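Local coordinates for protein Two-component sensor histidine kinase (PDB 6OZB) that probably senses light through a GAF domain that binds a bilin chromophore, here phycoerythrobilin, and relays the signal as a phytochrome-type sensor histidine kinase, at residues 11-25 with 35-47. The protein carries 1 engineered substitution. Residues are numbered along the deposited sequence; the frame is centred on the assembly and turned at random. Where two conformers were deposited one is given.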
ATOM      1  N   VAL C  11      -3.814  16.562  20.812  1.00 98.00           N
ATOM      2  CA  VAL C  11      -2.665  15.962  20.142  1.00 92.21           C
ATOM      3  C   VAL C  11      -1.807  17.077  19.542  1.00 89.26           C
ATOM      4  O   VAL C  11      -0.586  16.956  19.477  1.00 72.24           O
ATOM      5  CB  VAL C  11      -3.086  14.967  19.042  1.00 88.74           C
ATOM      6  CG1 VAL C  11      -3.882  15.681  17.945  1.00 93.48           C
ATOM      7  CG2 VAL C  11      -1.853  14.286  18.438  1.00 78.10           C
ATOM      8  N   SER C  12      -2.461  18.148  19.089  1.00105.64           N
ATOM      9  CA  SER C  12      -1.766  19.309  18.531  1.00111.44           C
ATOM     10  C   SER C  12      -1.538  20.385  19.601  1.00111.63           C
ATOM     11  O   SER C  12      -0.496  21.042  19.605  1.00105.02           O
ATOM     12  CB  SER C  12      -2.550  19.881  17.351  1.00113.60           C
ATOM     13  OG  SER C  12      -2.533  18.984  16.252  1.00108.92           O
ATOM     14  N   LEU C  13      -2.516  20.590  20.482  1.00107.24           N
ATOM     15  CA  LEU C  13      -2.322  21.477  21.633  1.00100.42           C
ATOM     16  C   LEU C  13      -1.331  20.783  22.577  1.00 79.57           C
ATOM     17  O   LEU C  13      -0.498  21.414  23.248  1.00 51.07           O
ATOM     18  CB  LEU C  13      -3.649  21.779  22.354  1.00101.63           C
ATOM     19  CG  LEU C  13      -3.890  23.205  22.888  1.00 93.31           C
ATOM     20  CD1 LEU C  13      -3.788  24.274  21.791  1.00 86.67           C
ATOM     21  CD2 LEU C  13      -5.233  23.305  23.622  1.00 90.64           C
ATOM     22  N   ASN C  14      -1.403  19.458  22.591  1.00 79.17           N
ATOM     23  CA  ASN C  14      -0.446  18.680  23.344  1.00 59.63           C
ATOM     24  C   ASN C  14       0.930  18.609  22.695  1.00 33.53           C
ATOM     25  O   ASN C  14       1.913  18.731  23.417  1.00 28.33           O
ATOM     26  CB  ASN C  14      -0.990  17.282  23.595  1.00 71.29           C
ATOM     27  CG  ASN C  14      -1.883  17.228  24.808  1.00 80.65           C
ATOM     28  OD1 ASN C  14      -3.098  17.068  24.700  1.00 81.63           O
ATOM     29  ND2 ASN C  14      -1.279  17.369  25.984  1.00 84.65           N
ATOM     30  N   GLN C  15       1.045  18.425  21.374  1.00 27.58           N
ATOM     31  CA  GLN C  15       2.408  18.335  20.802  1.00 27.91           C
ATOM     32  C   GLN C  15       3.145  19.662  21.038  1.00 21.19           C
ATOM     33  O   GLN C  15       4.341  19.677  21.298  1.00 23.64           O
ATOM     34  CB  GLN C  15       2.445  18.012  19.298  1.00 28.14           C
ATOM     35  CG  GLN C  15       2.004  19.128  18.374  1.00 40.11           C
ATOM     36  CD  GLN C  15       1.949  18.732  16.894  1.00 48.68           C
ATOM     37  OE1 GLN C  15       2.216  19.547  16.015  1.00 60.02           O
ATOM     38  NE2 GLN C  15       1.577  17.511  16.620  1.00 37.39           N
ATOM     39  N   GLU C  16       2.424  20.772  20.954  1.00 20.20           N
ATOM     40  CA  GLU C  16       3.020  22.094  21.143  1.00 23.51           C
ATOM     41  C   GLU C  16       3.578  22.211  22.570  1.00 28.65           C
ATOM     42  O   GLU C  16       4.654  22.763  22.805  1.00 22.54           O
ATOM     43  CB  GLU C  16       1.998  23.182  20.851  1.00 35.78           C
ATOM     44  CG  GLU C  16       1.680  23.314  19.364  1.00 53.32           C
ATOM     45  CD  GLU C  16       2.913  23.607  18.513  1.00 73.16           C
ATOM     46  OE1 GLU C  16       3.726  24.478  18.901  1.00 77.58           O
ATOM     47  OE2 GLU C  16       3.071  22.959  17.455  1.00 81.22           O
ATOM     48  N   SER C  17       2.844  21.667  23.528  1.00 23.25           N
ATOM     49  CA  SER C  17       3.271  21.752  24.911  1.00 23.11           C
ATOM     50  C   SER C  17       4.506  20.866  25.153  1.00 18.51           C
ATOM     51  O   SER C  17       5.386  21.240  25.917  1.00 20.21           O
ATOM     52  CB  SER C  17       2.128  21.334  25.829  1.00 34.29           C
ATOM     53  OG  SER C  17       2.588  21.175  27.152  1.00 50.85           O
ATOM     54  N   VAL C  18       4.590  19.720  24.493  1.00 17.35           N
ATOM     55  CA  VAL C  18       5.788  18.888  24.581  1.00 16.15           C
ATOM     56  C   VAL C  18       7.024  19.628  24.070  1.00 26.38           C
ATOM     57  O   VAL C  18       8.105  19.552  24.658  1.00 19.00           O
ATOM     58  CB  VAL C  18       5.620  17.571  23.793  1.00 24.94           C
ATOM     59  CG1 VAL C  18       6.943  16.832  23.680  1.00 20.23           C
ATOM     60  CG2 VAL C  18       4.589  16.684  24.471  1.00 23.67           C
ATOM     61  N   LEU C  19       6.870  20.335  22.963  1.00 16.77           N
ATOM     62  CA  LEU C  19       7.995  21.072  22.397  1.00 17.69           C
ATOM     63  C   LEU C  19       8.440  22.180  23.334  1.00 22.78           C
ATOM     64  O   LEU C  19       9.632  22.401  23.501  1.00 18.92           O
ATOM     65  CB  LEU C  19       7.597  21.694  21.065  1.00 23.10           C
ATOM     66  CG  LEU C  19       7.347  20.759  19.867  1.00 30.38           C
ATOM     67  CD1 LEU C  19       7.631  21.536  18.608  1.00 36.38           C
ATOM     68  CD2 LEU C  19       8.099  19.471  19.876  1.00 24.48           C
ATOM     69  N   ARG C  20       7.471  22.880  23.932  1.00 16.12           N
ATOM     70  CA  ARG C  20       7.763  23.963  24.861  1.00 16.68           C
ATOM     71  C   ARG C  20       8.480  23.434  26.073  1.00 16.21           C
ATOM     72  O   ARG C  20       9.363  24.085  26.594  1.00 16.31           O
ATOM     73  CB  ARG C  20       6.491  24.695  25.281  1.00 17.77           C
ATOM     74  CG  ARG C  20       5.896  25.611  24.195  1.00 24.60           C
ATOM     75  CD  ARG C  20       4.870  26.548  24.753  1.00 27.76           C
ATOM     76  NE  ARG C  20       3.717  25.853  25.317  1.00 25.64           N
ATOM     77  CZ  ARG C  20       2.593  25.543  24.674  1.00 33.12           C
ATOM     78  NH1 ARG C  20       2.424  25.859  23.403  1.00 34.29           N
ATOM     79  NH2 ARG C  20       1.615  24.920  25.323  1.00 32.92           N
ATOM     80  N   ARG C  21       8.102  22.239  26.522  1.00 16.34           N
ATOM     81  CA  ARG C  21       8.714  21.696  27.718  1.00 15.60           C
ATOM     82  C   ARG C  21      10.174  21.290  27.427  1.00 23.89           C
ATOM     83  O   ARG C  21      11.036  21.429  28.278  1.00 19.88           O
ATOM     84  CB  ARG C  21       7.887  20.530  28.233  1.00 17.62           C
ATOM     85  CG  ARG C  21       6.564  20.965  28.878  1.00 18.08           C
ATOM     86  CD  ARG C  21       5.735  19.719  29.277  1.00 19.24           C
ATOM     87  NE  ARG C  21       4.418  20.077  29.803  1.00 25.77           N
ATOM     88  CZ  ARG C  21       4.209  20.560  31.030  1.00 27.45           C
ATOM     89  NH1 ARG C  21       5.227  20.753  31.860  1.00 31.34           N
ATOM     90  NH2 ARG C  21       2.978  20.864  31.431  1.00 30.01           N
ATOM     91  N   ILE C  22      10.473  20.814  26.222  1.00 18.33           N
ATOM     92  CA  ILE C  22      11.865  20.539  25.866  1.00 15.66           C
ATOM     93  C   ILE C  22      12.661  21.826  25.840  1.00 14.33           C
ATOM     94  O   ILE C  22      13.755  21.890  26.370  1.00 16.56           O
ATOM     95  CB  ILE C  22      12.012  19.833  24.477  1.00 16.09           C
ATOM     96  CG1 ILE C  22      11.340  18.473  24.489  1.00 19.18           C
ATOM     97  CG2 ILE C  22      13.479  19.654  24.120  1.00 17.45           C
ATOM     98  CD1 ILE C  22      11.184  17.872  23.079  1.00 22.12           C
ATOM     99  N   THR C  23      12.084  22.847  25.233  0.65 14.83           N
ATOM    100  CA  THR C  23      12.754  24.114  25.102  0.65 17.55           C
ATOM    101  C   THR C  23      13.071  24.698  26.488  0.65 23.20           C
ATOM    102  O   THR C  23      14.144  25.242  26.699  0.65 19.48           O
ATOM    103  CB  THR C  23      11.910  25.078  24.278  0.65 22.88           C
ATOM    104  OG1 THR C  23      11.733  24.534  22.959  0.65 23.62           O
ATOM    105  CG2 THR C  23      12.574  26.401  24.183  0.65 19.24           C
ATOM    106  N   ALA C  24      12.159  24.537  27.440  1.00 19.13           N
ATOM    107  CA  ALA C  24      12.370  25.049  28.788  1.00 19.15           C
ATOM    108  C   ALA C  24      13.593  24.389  29.410  1.00 19.72           C
ATOM    109  O   ALA C  24      14.371  25.051  30.099  1.00 20.20           O
ATOM    110  CB  ALA C  24      11.149  24.824  29.651  1.00 20.45           C
ATOM    111  N   ARG C  25      13.765  23.090  29.167  1.00 16.00           N
ATOM    112  CA  ARG C  25      14.910  22.370  29.702  1.00 15.09           C
ATOM    113  C   ARG C  25      16.228  22.827  29.094  1.00 21.47           C
ATOM    114  O   ARG C  25      17.257  22.901  29.778  1.00 18.78           O
ATOM    115  CB  ARG C  25      14.751  20.872  29.486  1.00 16.90           C
ATOM    116  CG  ARG C  25      13.649  20.287  30.344  1.00 18.46           C
ATOM    117  CD  ARG C  25      13.491  18.816  30.087  1.00 27.76           C
ATOM    118  NE  ARG C  25      12.153  18.481  30.520  1.00 43.38           N
ATOM    119  CZ  ARG C  25      11.183  18.054  29.717  1.00 32.15           C
ATOM    120  NH1 ARG C  25      11.374  17.817  28.402  1.00 32.44           N
ATOM    121  NH2 ARG C  25      10.009  17.842  30.243  1.00 41.38           N
ATOM    122  N   ILE C  35      17.770  16.133  29.697  1.00 19.98           N
ATOM    123  CA  ILE C  35      16.743  16.590  28.787  1.00 17.88           C
ATOM    124  C   ILE C  35      16.094  15.407  28.081  1.00 26.00           C
ATOM    125  O   ILE C  35      14.883  15.359  27.908  1.00 23.22           O
ATOM    126  CB  ILE C  35      17.292  17.557  27.710  1.00 16.91           C
ATOM    127  CG1 ILE C  35      17.882  18.803  28.376  1.00 20.22           C
ATOM    128  CG2 ILE C  35      16.200  17.924  26.760  1.00 23.72           C
ATOM    129  CD1 ILE C  35      18.468  19.774  27.434  1.00 25.83           C
ATOM    130  N   ILE C  36      16.918  14.465  27.643  1.00 19.35           N
ATOM    131  CA  ILE C  36      16.419  13.320  26.886  1.00 18.56           C
ATOM    132  C   ILE C  36      15.575  12.397  27.761  1.00 19.92           C
ATOM    133  O   ILE C  36      14.520  11.942  27.333  1.00 23.22           O
ATOM    134  CB  ILE C  36      17.584  12.544  26.259  1.00 18.72           C
ATOM    135  CG1 ILE C  36      18.147  13.343  25.098  1.00 17.08           C
ATOM    136  CG2 ILE C  36      17.157  11.244  25.727  1.00 21.36           C
ATOM    137  CD1 ILE C  36      19.538  12.891  24.724  1.00 23.74           C
ATOM    138  N   THR C  37      16.031  12.154  28.977  1.00 16.50           N
ATOM    139  CA  THR C  37      15.309  11.291  29.931  1.00 19.04           C
ATOM    140  C   THR C  37      13.940  11.862  30.254  1.00 31.00           C
ATOM    141  O   THR C  37      12.919  11.173  30.131  1.00 22.32           O
ATOM    142  CB  THR C  37      16.114  11.107  31.231  1.00 23.18           C
ATOM    143  OG1 THR C  37      17.308  10.345  30.962  1.00 24.17           O
ATOM    144  CG2 THR C  37      15.293  10.375  32.282  1.00 26.07           C
ATOM    145  N   ALA C  38      13.890  13.139  30.593  1.00 23.37           N
ATOM    146  CA  ALA C  38      12.617  13.743  30.999  1.00 24.52           C
ATOM    147  C   ALA C  38      11.643  13.823  29.850  1.00 23.90           C
ATOM    148  O   ALA C  38      10.429  13.771  30.049  1.00 26.98           O
ATOM    149  CB  ALA C  38      12.851  15.132  31.585  1.00 30.26           C
ATOM    150  N   THR C  39      12.163  13.864  28.633  1.00 21.39           N
ATOM    151  CA  THR C  39      11.334  14.080  27.477  1.00 23.92           C
ATOM    152  C   THR C  39      10.580  12.822  27.081  1.00 28.10           C
ATOM    153  O   THR C  39       9.450  12.894  26.613  1.00 21.28           O
ATOM    154  CB  THR C  39      12.183  14.564  26.258  1.00 29.20           C
ATOM    155  OG1 THR C  39      12.782  15.839  26.551  1.00 31.96           O
ATOM    156  CG2 THR C  39      11.328  14.674  25.007  1.00 30.21           C
ATOM    157  N   THR C  40      11.192  11.657  27.228  1.00 26.42           N
ATOM    158  CA  THR C  40      10.527  10.448  26.764  0.66 22.75           C
ATOM    159  C   THR C  40       9.216  10.222  27.511  1.00 16.74           C
ATOM    160  O   THR C  40       8.237   9.748  26.920  1.00 23.03           O
ATOM    161  CB  THR C  40      11.422   9.207  26.900  0.66 29.44           C
ATOM    162  OG1 THR C  40      11.532   8.836  28.279  0.66 42.23           O
ATOM    163  CG2 THR C  40      12.787   9.501  26.299  0.66 25.10           C
ATOM    164  N   ALA C  41       9.132  10.590  28.791  1.00 19.54           N
ATOM    165  CA  ALA C  41       7.873  10.385  29.530  1.00 23.66           C
ATOM    166  C   ALA C  41       6.736  11.255  28.998  1.00 31.37           C
ATOM    167  O   ALA C  41       5.580  10.842  28.946  1.00 21.99           O
ATOM    168  CB  ALA C  41       8.062  10.649  31.024  1.00 28.78           C
ATOM    169  N   GLU C  42       7.069  12.483  28.633  1.00 26.54           N
ATOM    170  CA  GLU C  42       6.072  13.398  28.092  1.00 19.87           C
ATOM    171  C   GLU C  42       5.673  12.925  26.694  1.00 19.95           C
ATOM    172  O   GLU C  42       4.520  12.983  26.312  1.00 20.45           O
ATOM    173  CB  GLU C  42       6.657  14.817  28.140  1.00 21.83           C
ATOM    174  CG  GLU C  42       6.783  15.218  29.612  1.00 28.89           C
ATOM    175  CD  GLU C  42       7.487  16.529  29.855  1.00 41.56           C
ATOM    176  OE1 GLU C  42       7.972  17.139  28.879  1.00 34.24           O
ATOM    177  OE2 GLU C  42       7.526  16.977  31.031  1.00 40.11           O
ATOM    178  N   VAL C  43       6.614  12.386  25.949  1.00 17.82           N
ATOM    179  CA  VAL C  43       6.259  11.866  24.625  1.00 13.92           C
ATOM    180  C   VAL C  43       5.326  10.661  24.725  1.00 15.32           C
ATOM    181  O   VAL C  43       4.359  10.534  23.961  1.00 20.63           O
ATOM    182  CB  VAL C  43       7.511  11.525  23.798  1.00 21.44           C
ATOM    183  CG1 VAL C  43       7.134  10.849  22.480  1.00 21.31           C
ATOM    184  CG2 VAL C  43       8.262  12.809  23.505  1.00 30.55           C
ATOM    185  N   ARG C  44       5.572   9.784  25.687  1.00 14.54           N
ATOM    186  CA  ARG C  44       4.741   8.588  25.811  1.00 17.34           C
ATOM    187  C   ARG C  44       3.328   8.998  26.147  1.00 20.32           C
ATOM    188  O   ARG C  44       2.369   8.456  25.612  1.00 22.34           O
ATOM    189  CB  ARG C  44       5.282   7.636  26.881  1.00 17.45           C
ATOM    190  CG  ARG C  44       4.714   6.217  26.771  1.00 19.13           C
ATOM    191  CD  ARG C  44       4.377   5.614  28.132  1.00 18.41           C
ATOM    192  NE  ARG C  44       3.372   6.413  28.816  1.00 22.04           N
ATOM    193  CZ  ARG C  44       2.061   6.374  28.588  1.00 28.98           C
ATOM    194  NH1 ARG C  44       1.524   5.577  27.663  1.00 23.35           N
ATOM    195  NH2 ARG C  44       1.270   7.163  29.305  1.00 32.34           N
ATOM    196  N   ALA C  45       3.206   9.979  27.034  1.00 21.20           N
ATOM    197  CA  ALA C  45       1.901  10.450  27.434  1.00 24.49           C
ATOM    198  C   ALA C  45       1.162  11.025  26.233  1.00 26.83           C
ATOM    199  O   ALA C  45      -0.040  10.837  26.085  1.00 24.70           O
ATOM    200  CB  ALA C  45       2.031  11.478  28.529  1.00 27.26           C
ATOM    201  N   LEU C  46       1.886  11.721  25.364  1.00 22.87           N
ATOM    202  CA  LEU C  46       1.280  12.294  24.161  1.00 22.83           C
ATOM    203  C   LEU C  46       0.776  11.231  23.202  1.00 21.93           C
ATOM    204  O   LEU C  46      -0.333  11.315  22.710  1.00 24.20           O
ATOM    205  CB  LEU C  46       2.282  13.197  23.436  1.00 19.54           C
ATOM    206  CG  LEU C  46       1.809  13.808  22.118  1.00 24.84           C
ATOM    207  CD1 LEU C  46       0.711  14.797  22.351  1.00 30.94           C
ATOM    208  CD2 LEU C  46       2.984  14.484  21.451  1.00 28.47           C
ATOM    209  N   LEU C  47       1.597  10.229  22.931  1.00 19.93           N
ATOM    210  CA  LEU C  47       1.256   9.213  21.945  1.00 21.16           C
ATOM    211  C   LEU C  47       0.368   8.120  22.512  1.00 28.82           C
ATOM    212  O   LEU C  47      -0.398   7.497  21.782  1.00 21.62           O
ATOM    213  CB  LEU C  47       2.529   8.592  21.384  1.00 20.51           C
ATOM    214  CG  LEU C  47       3.547   9.509  20.745  1.00 30.01           C
ATOM    215  CD1 LEU C  47       4.766   8.708  20.432  1.00 28.90           C
ATOM    216  CD2 LEU C  47       2.982  10.126  19.487  1.00 23.29           C
TER
HETATM  217  O   HOH W   1       7.835  19.765  31.841  1.00 37.26           O
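Arg25 and Glu42 reach for each other from facing helices and close a salt bridge, NH2 to OE1; its modelled length is less sure, because NH2 sits too near the carboxylate. Both chains are extended. The guanidinium presents its edge to Glu42, with the two planes turned 45° apart, while Ala38 CB covers one guanidinium face and the backbone O of Arg21 lies over the other. Arg25 is thus a knob in a hole formed by Ile35, Ala38, Thr39 and Glu42, its NH1 3.1 Å from Thr39 OG1. Thr39 OG1 donates back to its own helix, to Ile35 O at 2.5 Å.

Arg21 crosses Glu42 at about a right angle, its CD 3.4 Å from Glu42 OE1. Its guanidinium meets the carboxylate through a water, which accepts from Arg21 NH1 at 2.8 Å and donates to Glu42 OE2 at 2.9 Å.

Toward the core, Ile22 lays CG1 and CD1 against Thr39 CG2 and touches Ile35 CG2 with its own CG2. Val18 splits its methyls: CG1, anti to the backbone N (chi1 170°), faces Val43 CG2, and CG2 meets Leu46 CD2 at 4.1 Å. Leu46 ends the row, with CD1 against Asn14 CB.

The helices run antiparallel (164°) with axes 10.2 Å apart; in the GAF fold helix 178-201 touches 11-25, and strands 51-57 and 63-70 touch 35-47. The Arg25-Glu42 pair within the interface, the Arg21-water link at its edge and the buried Val18 and Ile22 beside it together join the helices, with two arginines likely stabilising ionised Glu42.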